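Local coordinates for protein adenine Deaminase (Enterococcus faecalis, PDB 2ICS) that is a zinc-dependent enzyme of the amidohydrolase superfamily that deacetylates acetyl-(R)-mandelate in vitro with very low efficiency, at residues 70-74 with 75-79; 361-365 with 366-370. One frame throughout, in Å; residues are numbered along the deposited sequence.

Contact 1 of 2, residues 70-74 with 75-79. With ADE (adenine), chain D.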
loop_
_atom_site.group_PDB
_atom_site.type_symbol
_atom_site.label_atom_id
_atom_site.label_comp_id
_atom_site.label_asym_id
_atom_site.label_seq_id
_atom_site.Cartn_x
_atom_site.Cartn_y
_atom_site.Cartn_z
ATOM N N TYR A 70 -14.600 -8.590 5.742
ATOM C CA TYR A 70 -13.387 -7.914 5.304
ATOM C C TYR A 70 -13.118 -8.209 3.819
ATOM O O TYR A 70 -12.357 -9.117 3.496
ATOM C CB TYR A 70 -12.232 -8.423 6.172
ATOM C CG TYR A 70 -11.300 -7.362 6.723
ATOM C CD1 TYR A 70 -11.791 -6.242 7.402
ATOM C CD2 TYR A 70 -9.917 -7.492 6.591
ATOM C CE1 TYR A 70 -10.921 -5.281 7.930
ATOM C CE2 TYR A 70 -9.042 -6.543 7.119
ATOM C CZ TYR A 70 -9.549 -5.441 7.781
ATOM O OH TYR A 70 -8.685 -4.490 8.267
ATOM N N TYR A 71 -13.727 -7.437 2.922
ATOM C CA TYR A 71 -13.553 -7.660 1.487
ATOM C C TYR A 71 -13.883 -6.425 0.649
ATOM O O TYR A 71 -14.347 -5.406 1.161
ATOM C CB TYR A 71 -14.478 -8.796 1.029
ATOM C CG TYR A 71 -15.927 -8.352 0.907
ATOM C CD1 TYR A 71 -16.440 -7.899 -0.310
ATOM C CD2 TYR A 71 -16.756 -8.300 2.027
ATOM C CE1 TYR A 71 -17.742 -7.397 -0.405
ATOM C CE2 TYR A 71 -18.057 -7.798 1.942
ATOM C CZ TYR A 71 -18.542 -7.345 0.725
ATOM O OH TYR A 71 -19.813 -6.810 0.640
ATOM N N ASP A 72 -13.646 -6.545 -0.655
ATOM C CA ASP A 72 -13.975 -5.495 -1.613
ATOM C C ASP A 72 -13.731 -6.027 -3.012
ATOM O O ASP A 72 -13.264 -7.154 -3.178
ATOM C CB ASP A 72 -13.138 -4.229 -1.392
ATOM C CG ASP A 72 -13.908 -2.966 -1.751
ATOM O OD1 ASP A 72 -14.741 -3.031 -2.689
ATOM O OD2 ASP A 72 -13.687 -1.916 -1.106
ATOM N N TYR A 73 -14.048 -5.220 -4.019
ATOM C CA TYR A 73 -13.853 -5.628 -5.403
ATOM C C TYR A 73 -12.647 -4.902 -5.972
ATOM O O TYR A 73 -12.627 -3.674 -6.051
ATOM C CB TYR A 73 -15.106 -5.331 -6.225
ATOM C CG TYR A 73 -16.349 -5.943 -5.623
ATOM C CD1 TYR A 73 -17.071 -5.269 -4.642
ATOM C CD2 TYR A 73 -16.771 -7.227 -5.988
ATOM C CE1 TYR A 73 -18.179 -5.852 -4.031
ATOM C CE2 TYR A 73 -17.881 -7.826 -5.380
ATOM C CZ TYR A 73 -18.574 -7.130 -4.402
ATOM O OH TYR A 73 -19.647 -7.707 -3.777
ATOM N N PRO A 74 -11.619 -5.665 -6.374
ATOM C CA PRO A 74 -10.362 -5.176 -6.942
ATOM C C PRO A 74 -10.433 -3.906 -7.787
ATOM O O PRO A 74 -9.732 -2.930 -7.514
ATOM C CB PRO A 74 -9.866 -6.375 -7.736
ATOM C CG PRO A 74 -10.268 -7.504 -6.854
ATOM C CD PRO A 74 -11.691 -7.136 -6.471
ATOM N N ASP A 75 -11.276 -3.899 -8.808
ATOM C CA ASP A 75 -11.337 -2.724 -9.655
ATOM C C ASP A 75 -11.998 -1.496 -9.042
ATOM O O ASP A 75 -11.829 -0.393 -9.558
ATOM C CB ASP A 75 -11.965 -3.080 -11.006
ATOM C CG ASP A 75 -11.151 -4.119 -11.765
ATOM O OD1 ASP A 75 -9.909 -4.159 -11.595
ATOM O OD2 ASP A 75 -11.749 -4.894 -12.536
ATOM N N GLU A 76 -12.732 -1.666 -7.944
ATOM C CA GLU A 76 -13.360 -0.515 -7.288
ATOM C C GLU A 76 -12.337 0.239 -6.441
ATOM O O GLU A 76 -12.512 1.421 -6.164
ATOM C CB GLU A 76 -14.526 -0.942 -6.383
ATOM C CG GLU A 76 -15.736 -1.493 -7.116
ATOM C CD GLU A 76 -16.246 -0.550 -8.189
ATOM O OE1 GLU A 76 -16.506 0.632 -7.881
ATOM O OE2 GLU A 76 -16.390 -0.996 -9.341
ATOM N N ILE A 77 -11.278 -0.445 -6.024
ATOM C CA ILE A 77 -10.232 0.183 -5.211
ATOM C C ILE A 77 -8.970 0.349 -6.040
ATOM O O ILE A 77 -7.996 0.959 -5.594
ATOM C CB ILE A 77 -9.850 -0.683 -3.991
ATOM C CG1 ILE A 77 -9.311 -2.030 -4.481
ATOM C CG2 ILE A 77 -11.051 -0.872 -3.079
ATOM C CD1 ILE A 77 -8.711 -2.887 -3.400
ATOM N N GLY A 78 -8.985 -0.216 -7.242
ATOM C CA GLY A 78 -7.824 -0.142 -8.103
ATOM C C GLY A 78 -7.967 0.799 -9.278
ATOM O O GLY A 78 -8.035 2.014 -9.110
ATOM N N VAL A 79 -8.024 0.224 -10.473
ATOM C CA VAL A 79 -8.128 0.993 -11.699
ATOM C C VAL A 79 -9.095 2.176 -11.629
ATOM O O VAL A 79 -8.775 3.260 -12.103
ATOM C CB VAL A 79 -8.502 0.070 -12.890
ATOM C CG1 VAL A 79 -9.829 -0.626 -12.625
ATOM C CG2 VAL A 79 -8.552 0.876 -14.186
HETATM N N9 ADE D . -9.128 -4.896 14.943
HETATM C C8 ADE D . -7.879 -4.390 15.178
HETATM N N7 ADE D . -7.233 -4.236 14.055
HETATM C C5 ADE D . -8.021 -4.631 13.026
HETATM C C6 ADE D . -7.878 -4.700 11.609
HETATM N N6 ADE D . -6.703 -4.296 10.998
HETATM N N1 ADE D . -8.915 -5.167 10.873
HETATM C C2 ADE D . -10.066 -5.565 11.443
HETATM N N3 ADE D . -10.239 -5.517 12.769
HETATM C C4 ADE D . -9.259 -5.065 13.586
#

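Contact 2 of 2, residues 361-365 with 366-370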
loop_
_atom_site.group_PDB
_atom_site.type_symbol
_atom_site.label_atom_id
_atom_site.label_comp_id
_atom_site.label_asym_id
_atom_site.label_seq_id
_atom_site.Cartn_x
_atom_site.Cartn_y
_atom_site.Cartn_z
ATOM N N LYS A 361 -7.073 9.516 -15.850
ATOM C CA LYS A 361 -6.783 8.409 -16.755
ATOM C C LYS A 361 -5.853 7.439 -16.052
ATOM O O LYS A 361 -4.969 7.846 -15.299
ATOM C CB LYS A 361 -6.122 8.888 -18.048
ATOM C CG LYS A 361 -7.094 9.383 -19.107
ATOM C CD LYS A 361 -6.400 9.569 -20.449
ATOM C CE LYS A 361 -7.397 9.904 -21.549
ATOM N NZ LYS A 361 -8.152 11.153 -21.258
ATOM N N THR A 362 -6.061 6.153 -16.293
ATOM C CA THR A 362 -5.234 5.135 -15.677
ATOM C C THR A 362 -4.841 4.115 -16.733
ATOM O O THR A 362 -5.693 3.549 -17.415
ATOM C CB THR A 362 -5.987 4.434 -14.524
ATOM O OG1 THR A 362 -6.430 5.419 -13.577
ATOM C CG2 THR A 362 -5.078 3.441 -13.818
ATOM N N ILE A 363 -3.541 3.897 -16.874
ATOM C CA ILE A 363 -3.037 2.951 -17.852
ATOM C C ILE A 363 -2.472 1.744 -17.132
ATOM O O ILE A 363 -1.694 1.884 -16.187
ATOM C CB ILE A 363 -1.931 3.582 -18.717
ATOM C CG1 ILE A 363 -2.475 4.833 -19.406
ATOM C CG2 ILE A 363 -1.433 2.571 -19.745
ATOM C CD1 ILE A 363 -1.458 5.560 -20.228
ATOM N N ILE A 364 -2.866 0.561 -17.592
ATOM C CA ILE A 364 -2.420 -0.682 -16.992
ATOM C C ILE A 364 -1.934 -1.633 -18.076
ATOM O O ILE A 364 -2.689 -1.988 -18.983
ATOM C CB ILE A 364 -3.569 -1.366 -16.224
ATOM C CG1 ILE A 364 -4.135 -0.407 -15.173
ATOM C CG2 ILE A 364 -3.069 -2.658 -15.592
ATOM C CD1 ILE A 364 -5.234 -1.008 -14.293
ATOM N N GLY A 365 -0.672 -2.044 -17.967
ATOM C CA GLY A 365 -0.088 -2.949 -18.934
ATOM C C GLY A 365 -0.247 -2.424 -20.346
ATOM O O GLY A 365 -0.355 -3.200 -21.293
ATOM N N GLY A 366 -0.279 -1.104 -20.490
ATOM C CA GLY A 366 -0.427 -0.516 -21.806
ATOM C C GLY A 366 -1.860 -0.234 -22.209
ATOM O O GLY A 366 -2.098 0.418 -23.228
ATOM N N GLN A 367 -2.820 -0.725 -21.429
ATOM C CA GLN A 367 -4.231 -0.497 -21.723
ATOM C C GLN A 367 -4.688 0.781 -21.031
ATOM O O GLN A 367 -4.286 1.063 -19.902
ATOM C CB GLN A 367 -5.087 -1.673 -21.241
ATOM C CG GLN A 367 -4.765 -3.005 -21.905
ATOM C CD GLN A 367 -4.855 -2.938 -23.419
ATOM O OE1 GLN A 367 -5.891 -2.562 -23.979
ATOM N NE2 GLN A 367 -3.770 -3.307 -24.092
ATOM N N ILE A 368 -5.540 1.540 -21.708
ATOM C CA ILE A 368 -6.042 2.800 -21.181
ATOM C C ILE A 368 -7.431 2.664 -20.566
ATOM O O ILE A 368 -8.316 2.020 -21.136
ATOM C CB ILE A 368 -6.111 3.858 -22.302
ATOM C CG1 ILE A 368 -4.727 4.038 -22.924
ATOM C CG2 ILE A 368 -6.635 5.177 -21.756
ATOM C CD1 ILE A 368 -4.752 4.741 -24.261
ATOM N N TYR A 369 -7.611 3.282 -19.403
ATOM C CA TYR A 369 -8.887 3.271 -18.698
ATOM C C TYR A 369 -9.165 4.701 -18.246
ATOM O O TYR A 369 -8.342 5.314 -17.562
ATOM C CB TYR A 369 -8.822 2.339 -17.486
ATOM C CG TYR A 369 -8.495 0.899 -17.829
ATOM C CD1 TYR A 369 -9.466 0.043 -18.361
ATOM C CD2 TYR A 369 -7.213 0.393 -17.626
ATOM C CE1 TYR A 369 -9.163 -1.285 -18.679
ATOM C CE2 TYR A 369 -6.899 -0.929 -17.940
ATOM C CZ TYR A 369 -7.873 -1.763 -18.466
ATOM O OH TYR A 369 -7.547 -3.066 -18.781
ATOM N N ASP A 370 -10.322 5.229 -18.632
ATOM C CA ASP A 370 -10.698 6.592 -18.277
ATOM C C ASP A 370 -11.254 6.679 -16.858
ATOM O O ASP A 370 -12.060 5.842 -16.449
ATOM C CB ASP A 370 -11.736 7.113 -19.268
ATOM C CG ASP A 370 -11.825 8.624 -19.274
ATOM O OD1 ASP A 370 -12.022 9.218 -18.192
ATOM O OD2 ASP A 370 -11.698 9.217 -20.367
#

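Contact 1 of 2, residues 70-74 with 75-79
A short, weakly bonded helical turn of residues 74-77 closes the active-site loop that follows strand 51-61, and Asp72 meets Ile77 across its start. The carboxylate and the isoleucine slide past each other in opposite directions, bringing Asp72 OD2 to 3.5 Å from Ile77 CG2. The chi1 of Ile77 (61°) sets CG1 between its own backbone N and carbonyl carbon; that branch lies against the Pro74 carbonyl, with CG1 3.2 Å from Pro74 O, while CG2 is left to face Asp72. The other oxygen, Asp72 OD1, accepts the backbone N-H of Tyr73 at 2.7 Å, met on its anti side and 18° out of the carboxylate plane. Arg278 makes a salt bridge to the same oxygen, tying the loop to helix 275-279.

Two carbonyls organise the turn itself. Tyr73 O receives Glu76 N at 2.8 Å and a weak, longer bond from Ile77 N. Pro74 O takes Ile77 N at 3.3 Å and, weakly, Gly78 N, so the Ile77 N-H is shared between two acceptors. Glu76 CB lies 3.3 Å from Tyr73 O, and its CG also touches Tyr73 CB, whereas Asp75 OD1 is hydrogen-bonded to Thr109 OG1.

Earlier in the same loop, Tyr70 reaches the adenine pocket, its OH 2.7 Å from N1 of the bound adenine. Its ring also meets the rings of His62, a zinc ligand, and Tyr274. A pocket-lining loop that runs into a helical turn from a barrel strand whose end carries the zinc ligand His60, with His62 just beyond, fits the active-site end of an amidohydrolase TIM barrel.

Contact 2 of 2, residues 361-365 with 366-370
With chi1 near -56° in Ile364 and -59° in Tyr369, CG1 of the isoleucine and CG of the tyrosine both sit beside their own backbone N, and the two side chains cross at about a right angle. Ile364 CB comes to the ring edge, 3.8 Å from Tyr369 CE2, with CG1 and CD1 also close to CE2 and CD2. Thr362 O approaches the same ring near its plane, 3.5 Å from Tyr369 CD2, so the ring is bordered by a neighbouring side chain and by a backbone carbonyl.

The backbones form a tight antiparallel hairpin. Thr362 and Tyr369 are a hydrogen-bonded pair: Thr362 N gives a nearly straight bond (164°) to Tyr369 O at 2.7 Å, and Tyr369 N returns one to Thr362 O. Ile364 and Gln367 pair likewise, each backbone N bonded to the carbonyl oxygen of the other. Gly365 and Gly366 fill the middle of a type I' turn, both at positive phi.

In one non-hydrogen-bonded pair, Ile363 and Ile368 meet through their CG1 atoms at 4.3 Å, and Ile363 CA makes a CA-H...O contact with Gln367 O at 3.1 Å. In the other, Lys361 NZ and Asp370 OD2 are 4.1 Å apart, beyond a salt bridge.

The face of Ile363 and Ile368 packs on strand 5-13, and Ile368 also reaches strand 42-45. On the face of Thr362, Ile364 and Tyr369, Thr362 and Ile364 touch Thr84 of strand 83-89. Backbone bonds from Lys361 and Ile363 join strand 350-364 to strand 331-344, leaving strand 367-370 outermost in the sheet within this chain.

In the fold
Contact 1 and contact 2 lie in series along the chain, yet they touch, with centres about 17 Å apart. Val79 is the bridge: its CB lies 3.7 Å from Ile364 CD1, its CG2 packs 3.6 Å from Tyr369 CB, and its carbonyl comes close to Thr362 OG1. Residues 70-79 thus run from the adenine pocket to the hairpin. At the pocket the hydroxyl of Tyr70 meets adenine N1, and the side chain of Asp72 is about 6 Å from that of the zinc ligand His62; the side chain of Ile77 is about 11 Å from a bound zinc ion. Contact 2 lies away from the zinc and adenine sites.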